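Local coordinates for putative calcium binding protein (Streptomyces coelicolor, PDB 3AKB) that binds calcium ions through EF-hand helix-loop-helix motifs and probably takes part in calcium-mediated regulation, at residues G147-E151 with T152-P156; F127-E131 with D132-Q136; E94-R97 with P98-A102. The protein carries 2 engineered substitutions. All blocks are in the same frame, centred on the assembly; numbering follows the deposited sequence.

Contact 1 of 3, residues G147-E151 with T152-P156; sequences GKVGE and TEIVP. With CA (calcium ion), chain I.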
loop_
_atom_site.group_PDB
_atom_site.type_symbol
_atom_site.label_atom_id
_atom_site.label_comp_id
_atom_site.label_asym_id
_atom_site.label_seq_id
_atom_site.Cartn_x
_atom_site.Cartn_y
_atom_site.Cartn_z
ATOM N N GLY A 147 1.721 10.920 -18.082
ATOM C CA GLY A 147 2.933 10.106 -17.873
ATOM C C GLY A 147 3.429 10.151 -16.441
ATOM O O GLY A 147 4.430 9.516 -16.097
ATOM N N LYS A 148 2.721 10.906 -15.611
ATOM C CA LYS A 148 3.096 11.075 -14.220
ATOM C C LYS A 148 1.983 10.535 -13.342
ATOM O O LYS A 148 0.816 10.652 -13.688
ATOM C CB LYS A 148 3.335 12.549 -13.911
ATOM C CG LYS A 148 4.580 13.117 -14.605
ATOM C CD LYS A 148 4.265 14.114 -15.693
ATOM C CE LYS A 148 5.554 14.787 -16.184
ATOM N NZ LYS A 148 5.366 15.529 -17.466
ATOM N N VAL A 149 2.345 9.956 -12.203
ATOM C CA VAL A 149 1.352 9.401 -11.307
ATOM C C VAL A 149 1.435 10.179 -10.003
ATOM O O VAL A 149 2.484 10.212 -9.366
ATOM C CB VAL A 149 1.634 7.889 -11.068
ATOM C CG1 VAL A 149 0.719 7.325 -9.991
ATOM C CG2 VAL A 149 1.488 7.115 -12.369
ATOM N N GLY A 150 0.344 10.846 -9.624
ATOM C CA GLY A 150 0.412 11.720 -8.444
ATOM C C GLY A 150 -0.479 11.292 -7.300
ATOM O O GLY A 150 -1.222 10.305 -7.388
ATOM N N GLU A 151 -0.426 12.060 -6.229
ATOM C CA GLU A 151 -1.174 11.704 -5.028
ATOM C C GLU A 151 -2.678 11.683 -5.281
ATOM O O GLU A 151 -3.385 10.844 -4.715
ATOM C CB GLU A 151 -0.841 12.684 -3.898
ATOM C CG GLU A 151 -1.414 12.296 -2.502
ATOM C CD GLU A 151 -0.711 13.028 -1.377
ATOM O OE1 GLU A 151 0.453 13.400 -1.554
ATOM O OE2 GLU A 151 -1.327 13.243 -0.326
ATOM N N THR A 152 -3.175 12.598 -6.123
ATOM C CA THR A 152 -4.620 12.663 -6.397
ATOM C C THR A 152 -5.081 11.476 -7.239
ATOM O O THR A 152 -6.288 11.192 -7.333
ATOM C CB THR A 152 -5.040 14.005 -7.039
ATOM O OG1 THR A 152 -4.352 14.163 -8.278
ATOM C CG2 THR A 152 -4.702 15.165 -6.116
ATOM N N GLU A 153 -4.127 10.770 -7.841
ATOM C CA GLU A 153 -4.427 9.525 -8.561
ATOM C C GLU A 153 -4.327 8.318 -7.630
ATOM O O GLU A 153 -5.236 7.481 -7.602
ATOM C CB GLU A 153 -3.538 9.376 -9.813
ATOM C CG GLU A 153 -3.925 10.406 -10.921
ATOM C CD GLU A 153 -2.920 10.573 -12.049
ATOM O OE1 GLU A 153 -1.711 10.410 -11.815
ATOM O OE2 GLU A 153 -3.317 10.905 -13.206
ATOM N N ILE A 154 -3.255 8.231 -6.838
ATOM C CA ILE A 154 -3.063 7.031 -6.022
ATOM C C ILE A 154 -3.955 6.920 -4.788
ATOM O O ILE A 154 -4.314 5.810 -4.405
ATOM C CB ILE A 154 -1.578 6.751 -5.680
ATOM C CG1 ILE A 154 -0.979 7.773 -4.704
ATOM C CG2 ILE A 154 -0.733 6.695 -6.941
ATOM C CD1 ILE A 154 0.419 7.361 -4.219
ATOM N N VAL A 155 -4.307 8.033 -4.150
ATOM C CA VAL A 155 -5.093 7.886 -2.933
ATOM C C VAL A 155 -6.494 7.315 -3.207
ATOM O O VAL A 155 -6.875 6.330 -2.582
ATOM C CB VAL A 155 -5.082 9.157 -2.035
ATOM C CG1 VAL A 155 -5.943 8.961 -0.790
ATOM C CG2 VAL A 155 -3.645 9.475 -1.620
ATOM N N PRO A 156 -7.248 7.883 -4.183
ATOM C CA PRO A 156 -8.536 7.232 -4.497
ATOM C C PRO A 156 -8.398 5.824 -5.106
ATOM O O PRO A 156 -9.255 4.968 -4.878
ATOM C CB PRO A 156 -9.186 8.190 -5.504
ATOM C CG PRO A 156 -8.097 8.975 -6.051
ATOM C CD PRO A 156 -7.053 9.111 -4.976
HETATM CA CA CA I . -1.189 11.489 -14.239
HETATM O O HOH W 1 -1.026 13.467 -13.157
#
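The carboxylate of Glu-153 takes the calcium ion at both oxygens and the N-H of Gly-150 at OE1. The metal lies 2.4 Å from OE2 and a longer 2.7 Å from OE1. The backbone N of Gly-150 meets OE1 at 3.0 Å on its anti side, 22° out of the carboxylate plane. That N-H, with the two metal bonds and a weak bond from Thr-143 N to OE2, fixes the rotation of the group. CG lies anti to the carbonyl carbon and the chain runs on extended, carrying the acid from the first turn of helix 151-161 back over the loop.

The carbonyl O of Lys-148 binds the same calcium ion at 2.2 Å, and water 1 is a further ligand. With Asp-142, Asp-144 and Asp-146 supplying the rest, this is the helix-loop-helix site of an EF-hand, in which one backbone carbonyl and a bidentate glutamate close the loop. Gly-150 is the N-cap: its O accepts both from Ile-154 N, nearly in line with the C=O, and from Glu-153 N, which comes from well above the carbonyl plane.

On the apolar side of the turn, the side chains of Val-149 and Ile-154 cross at about a right angle, and their methyls CG1 and CG2 are pressed to 3.4 Å, tighter than usual van der Waals contact. Ile-154 sets CG1 between backbone N and carbonyl carbon (chi1 69°), which turns CG2 back toward the loop. Replacing Ile-154 with an alanine would probably open a gap beside Val-149 CG1 and strip Leu-104 of helix 89-107 of an apolar partner. Glu-151 lies alongside Val-155, CG to CG2 3.7 Å, and carries its carboxylate to a salt bridge with Arg-97, while Val-149 pairs by backbone hydrogen bonding with Val-115 in the preceding calcium loop.

Contact 2 of 3, residues F127-E131 with D132-Q136; sequences FGVPE and DLARQ. With CA (calcium ion), chain G; CA (calcium ion), chain K.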
loop_
_atom_site.group_PDB
_atom_site.type_symbol
_atom_site.label_atom_id
_atom_site.label_comp_id
_atom_site.label_asym_id
_atom_site.label_seq_id
_atom_site.Cartn_x
_atom_site.Cartn_y
_atom_site.Cartn_z
ATOM N N PHE A 127 6.485 -3.943 -3.685
ATOM C CA PHE A 127 5.355 -4.401 -2.844
ATOM C C PHE A 127 4.815 -5.757 -3.287
ATOM O O PHE A 127 3.684 -6.134 -2.911
ATOM C CB PHE A 127 4.198 -3.372 -2.820
ATOM C CG PHE A 127 4.608 -2.008 -2.340
ATOM C CD1 PHE A 127 5.586 -1.879 -1.353
ATOM C CD2 PHE A 127 4.038 -0.864 -2.874
ATOM C CE1 PHE A 127 5.987 -0.604 -0.908
ATOM C CE2 PHE A 127 4.432 0.398 -2.447
ATOM C CZ PHE A 127 5.409 0.520 -1.459
ATOM N N GLY A 128 5.586 -6.482 -4.094
ATOM C CA GLY A 128 5.230 -7.865 -4.400
ATOM C C GLY A 128 4.430 -8.117 -5.666
ATOM O O GLY A 128 4.088 -9.260 -5.964
ATOM N N VAL A 129 4.167 -7.077 -6.443
ATOM C CA VAL A 129 3.396 -7.236 -7.673
ATOM C C VAL A 129 4.336 -7.682 -8.802
ATOM O O VAL A 129 5.375 -7.059 -9.026
ATOM C CB VAL A 129 2.638 -5.941 -8.052
ATOM C CG1 VAL A 129 1.777 -6.145 -9.322
ATOM C CG2 VAL A 129 1.738 -5.497 -6.919
ATOM N N PRO A 130 4.018 -8.809 -9.477
ATOM C CA PRO A 130 4.862 -9.264 -10.595
ATOM C C PRO A 130 5.050 -8.169 -11.652
ATOM O O PRO A 130 4.154 -7.362 -11.883
ATOM C CB PRO A 130 4.051 -10.416 -11.188
ATOM C CG PRO A 130 3.205 -10.911 -10.056
ATOM C CD PRO A 130 2.872 -9.716 -9.243
ATOM N N GLU A 131 6.243 -8.122 -12.234
ATOM C CA GLU A 131 6.643 -7.054 -13.136
ATOM C C GLU A 131 5.628 -6.721 -14.233
ATOM O O GLU A 131 5.320 -5.550 -14.471
ATOM C CB GLU A 131 7.987 -7.413 -13.760
ATOM C CG GLU A 131 8.590 -6.333 -14.551
ATOM C CD GLU A 131 9.820 -6.814 -15.219
ATOM O OE1 GLU A 131 10.880 -6.748 -14.573
ATOM O OE2 GLU A 131 9.732 -7.268 -16.383
ATOM N N ASP A 132 5.093 -7.729 -14.921
ATOM C CA ASP A 132 4.150 -7.466 -16.026
ATOM C C ASP A 132 2.881 -6.829 -15.491
ATOM O O ASP A 132 2.378 -5.842 -16.048
ATOM C CB ASP A 132 3.834 -8.760 -16.808
ATOM C CG ASP A 132 2.977 -8.514 -18.039
ATOM O OD1 ASP A 132 3.326 -7.675 -18.885
ATOM O OD2 ASP A 132 1.912 -9.159 -18.162
ATOM N N LEU A 133 2.363 -7.385 -14.403
ATOM C CA LEU A 133 1.158 -6.826 -13.811
ATOM C C LEU A 133 1.398 -5.401 -13.309
ATOM O O LEU A 133 0.507 -4.532 -13.401
ATOM C CB LEU A 133 0.690 -7.684 -12.633
ATOM C CG LEU A 133 -0.813 -7.606 -12.420
ATOM C CD1 LEU A 133 -1.548 -8.354 -13.563
ATOM C CD2 LEU A 133 -1.207 -8.156 -11.051
ATOM N N ALA A 134 2.579 -5.171 -12.741
ATOM C CA ALA A 134 2.914 -3.859 -12.198
ATOM C C ALA A 134 2.951 -2.804 -13.281
ATOM O O ALA A 134 2.565 -1.666 -13.040
ATOM C CB ALA A 134 4.243 -3.938 -11.465
ATOM N N ARG A 135 3.429 -3.157 -14.472
ATOM C CA ARG A 135 3.395 -2.217 -15.596
ATOM C C ARG A 135 1.957 -1.856 -15.962
ATOM O O ARG A 135 1.632 -0.692 -16.205
ATOM C CB ARG A 135 4.109 -2.808 -16.809
ATOM C CG ARG A 135 5.617 -2.921 -16.663
ATOM C CD ARG A 135 6.306 -3.303 -17.983
ATOM N NE ARG A 135 5.971 -4.643 -18.458
ATOM C CZ ARG A 135 6.736 -5.724 -18.289
ATOM N NH1 ARG A 135 7.908 -5.633 -17.669
ATOM N NH2 ARG A 135 6.336 -6.901 -18.769
ATOM N N GLN A 136 1.097 -2.869 -16.009
ATOM C CA GLN A 136 -0.319 -2.672 -16.314
ATOM C C GLN A 136 -0.989 -1.789 -15.274
ATOM O O GLN A 136 -1.706 -0.843 -15.623
ATOM C CB GLN A 136 -1.052 -4.015 -16.404
ATOM C CG GLN A 136 -0.556 -4.959 -17.491
ATOM C CD GLN A 136 -1.364 -6.259 -17.564
ATOM O OE1 GLN A 136 -2.596 -6.252 -17.439
ATOM N NE2 GLN A 136 -0.672 -7.377 -17.757
HETATM CA CA CA G . 1.354 -8.760 -20.119
HETATM CA CA CA K . 12.353 -7.871 -15.652
HETATM O O HOH W 2 0.821 -6.696 -20.051
#
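Glu-131 and Arg-135, one helical turn apart, meet with their flat groups turned 55° against each other. NH1 of Arg-135 forms a salt bridge with OE2 of Glu-131 at 2.8 Å. The oxygen sits at the edge of the guanidinium, in its plane, whereas the nitrogen approaches from above the carboxylate, 37° out of that plane. A bend at chi3 (-66°) folds the arginine back over the first turn of helix 131-141; over one guanidinium face, toward its rim, lie Glu-131 O and Asp-132 CA. The same fold lets NH2 make a second salt bridge, to Asp-132 OD1 on its anti side at 3.1 Å, so that one guanidinium spans two acids. Gln-136 NE2 adds a weak bond to the other oxygen of Asp-132.

On the adjoining side of the turn the contact is apolar. Val-129 stands crosswise to Leu-133, its CG1 3.8 Å from Leu-133 CB, and the same methyl lies 3.9 Å from Ala-134 CB. Pro-130 is the N-cap, its carbonyl taking the N-H of Ala-134. Two residues earlier, Gly-128 is the C-prime residue of a Schellman motif that ends helix 117-126, so the chain leaves one helix and enters the next within a few residues; Ala-134 packs back on Leu-124 and Thr-125.

Each acid also holds a surface calcium ion, apart from the EF-hand loops: Glu-131 OE1 binds one at 2.1 Å, with OE2 at a longer distance, and Asp-132 chelates another, OD2 being the nearer oxygen. Glu-131 OE2 is therefore shared between metal and arginine, and this gathering of positive charge probably favours the ionised form of both carboxylates.

Contact 3 of 3, residues E94-R97 with P98-A102; sequences EMAR and PFLHA. Engineered in segment 94-97: Met-95 (natural residue Ile).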
loop_
_atom_site.group_PDB
_atom_site.type_symbol
_atom_site.label_atom_id
_atom_site.label_comp_id
_atom_site.label_asym_id
_atom_site.label_seq_id
_atom_site.Cartn_x
_atom_site.Cartn_y
_atom_site.Cartn_z
ATOM N N GLU A 94 -7.382 7.754 3.866
ATOM C CA GLU A 94 -6.760 8.837 4.604
ATOM C C GLU A 94 -5.732 8.368 5.627
ATOM O O GLU A 94 -4.729 9.059 5.842
ATOM C CB GLU A 94 -7.789 9.772 5.260
ATOM C CG GLU A 94 -8.596 10.602 4.273
ATOM C CD GLU A 94 -7.737 11.446 3.317
ATOM O OE1 GLU A 94 -6.739 12.049 3.773
ATOM O OE2 GLU A 94 -8.057 11.477 2.105
ATOM N N MET A 95 -5.963 7.219 6.264
ATOM C CA MET A 95 -4.967 6.668 7.213
ATOM C C MET A 95 -3.697 6.247 6.465
ATOM O O MET A 95 -2.603 6.248 7.041
ATOM C CB MET A 95 -5.553 5.498 8.016
ATOM C CG MET A 95 -6.732 5.908 8.891
ATOM S SD MET A 95 -6.227 6.648 10.463
ATOM C CE MET A 95 -5.680 5.289 11.497
ATOM N N ALA A 96 -3.856 5.936 5.178
ATOM C CA ALA A 96 -2.712 5.592 4.295
ATOM C C ALA A 96 -2.014 6.775 3.647
ATOM O O ALA A 96 -0.940 6.600 3.031
ATOM C CB ALA A 96 -3.141 4.633 3.200
ATOM N N ARG A 97 -2.616 7.957 3.718
ATOM C CA ARG A 97 -2.078 9.085 2.988
ATOM C C ARG A 97 -0.617 9.406 3.386
ATOM O O ARG A 97 0.189 9.667 2.514
ATOM C CB ARG A 97 -2.961 10.336 3.151
ATOM C CG ARG A 97 -2.586 11.416 2.167
ATOM C CD ARG A 97 -3.427 12.679 2.329
ATOM N NE ARG A 97 -4.761 12.487 1.762
ATOM C CZ ARG A 97 -5.091 12.702 0.498
ATOM N NH1 ARG A 97 -4.191 13.086 -0.386
ATOM N NH2 ARG A 97 -6.343 12.519 0.118
ATOM N N PRO A 98 -0.266 9.384 4.691
ATOM C CA PRO A 98 1.161 9.649 4.998
ATOM C C PRO A 98 2.113 8.656 4.336
ATOM O O PRO A 98 3.156 9.070 3.788
ATOM C CB PRO A 98 1.212 9.543 6.530
ATOM C CG PRO A 98 -0.217 9.971 6.909
ATOM C CD PRO A 98 -1.082 9.283 5.917
ATOM N N PHE A 99 1.745 7.373 4.344
ATOM C CA PHE A 99 2.544 6.367 3.638
ATOM C C PHE A 99 2.621 6.669 2.139
ATOM O O PHE A 99 3.695 6.652 1.537
ATOM C CB PHE A 99 1.972 4.959 3.840
ATOM C CG PHE A 99 2.698 3.892 3.050
ATOM C CD1 PHE A 99 3.972 3.476 3.432
ATOM C CD2 PHE A 99 2.106 3.313 1.927
ATOM C CE1 PHE A 99 4.652 2.488 2.701
ATOM C CE2 PHE A 99 2.780 2.321 1.202
ATOM C CZ PHE A 99 4.041 1.913 1.594
ATOM N N LEU A 100 1.471 6.921 1.529
ATOM C CA LEU A 100 1.442 7.153 0.082
ATOM C C LEU A 100 2.190 8.433 -0.317
ATOM O O LEU A 100 2.903 8.463 -1.317
ATOM C CB LEU A 100 -0.003 7.149 -0.428
ATOM C CG LEU A 100 -0.762 5.821 -0.236
ATOM C CD1 LEU A 100 -2.254 6.023 -0.547
ATOM C CD2 LEU A 100 -0.192 4.715 -1.104
ATOM N N HIS A 101 2.069 9.475 0.498
ATOM C CA HIS A 101 2.824 10.700 0.252
ATOM C C HIS A 101 4.327 10.455 0.323
ATOM O O HIS A 101 5.108 10.913 -0.528
ATOM C CB HIS A 101 2.421 11.752 1.275
ATOM C CG HIS A 101 2.985 13.112 1.000
ATOM N ND1 HIS A 101 4.131 13.613 1.589
ATOM C CD2 HIS A 101 2.535 14.085 0.174
ATOM C CE1 HIS A 101 4.357 14.832 1.124
ATOM N NE2 HIS A 101 3.399 15.143 0.275
ATOM N N ALA A 102 4.732 9.720 1.359
ATOM C CA ALA A 102 6.149 9.379 1.539
ATOM C C ALA A 102 6.695 8.489 0.421
ATOM O O ALA A 102 7.856 8.637 0.003
ATOM C CB ALA A 102 6.359 8.728 2.908
HETATM O O HOH W 3 0.007 6.129 6.332
#
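Ala-96 O accepts the N-H of Leu-100 at 2.9 Å, and the methyl of Ala-96 faces Leu-100 CD1 along the same side of helix 89-107. One residue on, Arg-97 O takes His-101 N at 2.8 Å. These are ordinary helical bonds, but the turn before them is interrupted. Pro-98 has no N-H to offer, and its CD instead lies 3.7 Å from Glu-94 O. Phe-99 N likewise lacks its partner in the preceding turn; water 3 fills the break, giving a hydrogen to Met-95 O at 2.7 Å and accepting one from Phe-99 N at 2.9 Å. The arrangement is a proline kink with a hydrated backbone. Met-95, an engineered replacement for isoleucine, takes part through this carbonyl.

Flanking the kink, Arg-97 holds CG anti to its own N (chi1 -167°), with CB against the Pro-98 ring, and bends at chi3 to swing the guanidinium back to Glu-94. The result is a side-on salt bridge: NE to OE1 at 2.9 Å and NH2 to OE2 at 2.8 Å on its syn lone pair, both oxygens close to the guanidinium plane.

Further out, Ala-96, Arg-97 and Leu-100 face Phe-158, Val-155 and Ile-154 of helix 151-161, while Phe-99 turns to Leu-49 and Ala-53 of helix 44-64, so the kinked turn lies between two helices. NH1 of Arg-97 has a second acid, Glu-151. With NE and NH2 held by Glu-94 and NH1 by Glu-151, the guanidinium is fixed in rotation; the two acids probably favour its charged form, which in turn eases the repulsion between them.

In the fold
Along the chain, contact 3 comes first, on helix 89-107, then contact 2, where helix 131-141 begins, and last contact 1, where the final calcium loop runs into helix 151-161. Contacts 2 and 1 thus sit at the starts of the two helices of one EF-hand, their centres about 17 Å apart and not touching. Contact 1 lies against contact 3, centres about 12 Å apart, through a salt bridge and apolar packing between helices 151-161 and 89-107. Contacts 2 and 3, about 21 Å apart between centres, meet through Phe-127 and Phe-99. The metal-closing turn of the last hand is thereby coupled directly to the kinked helix that leads into the preceding calcium loop.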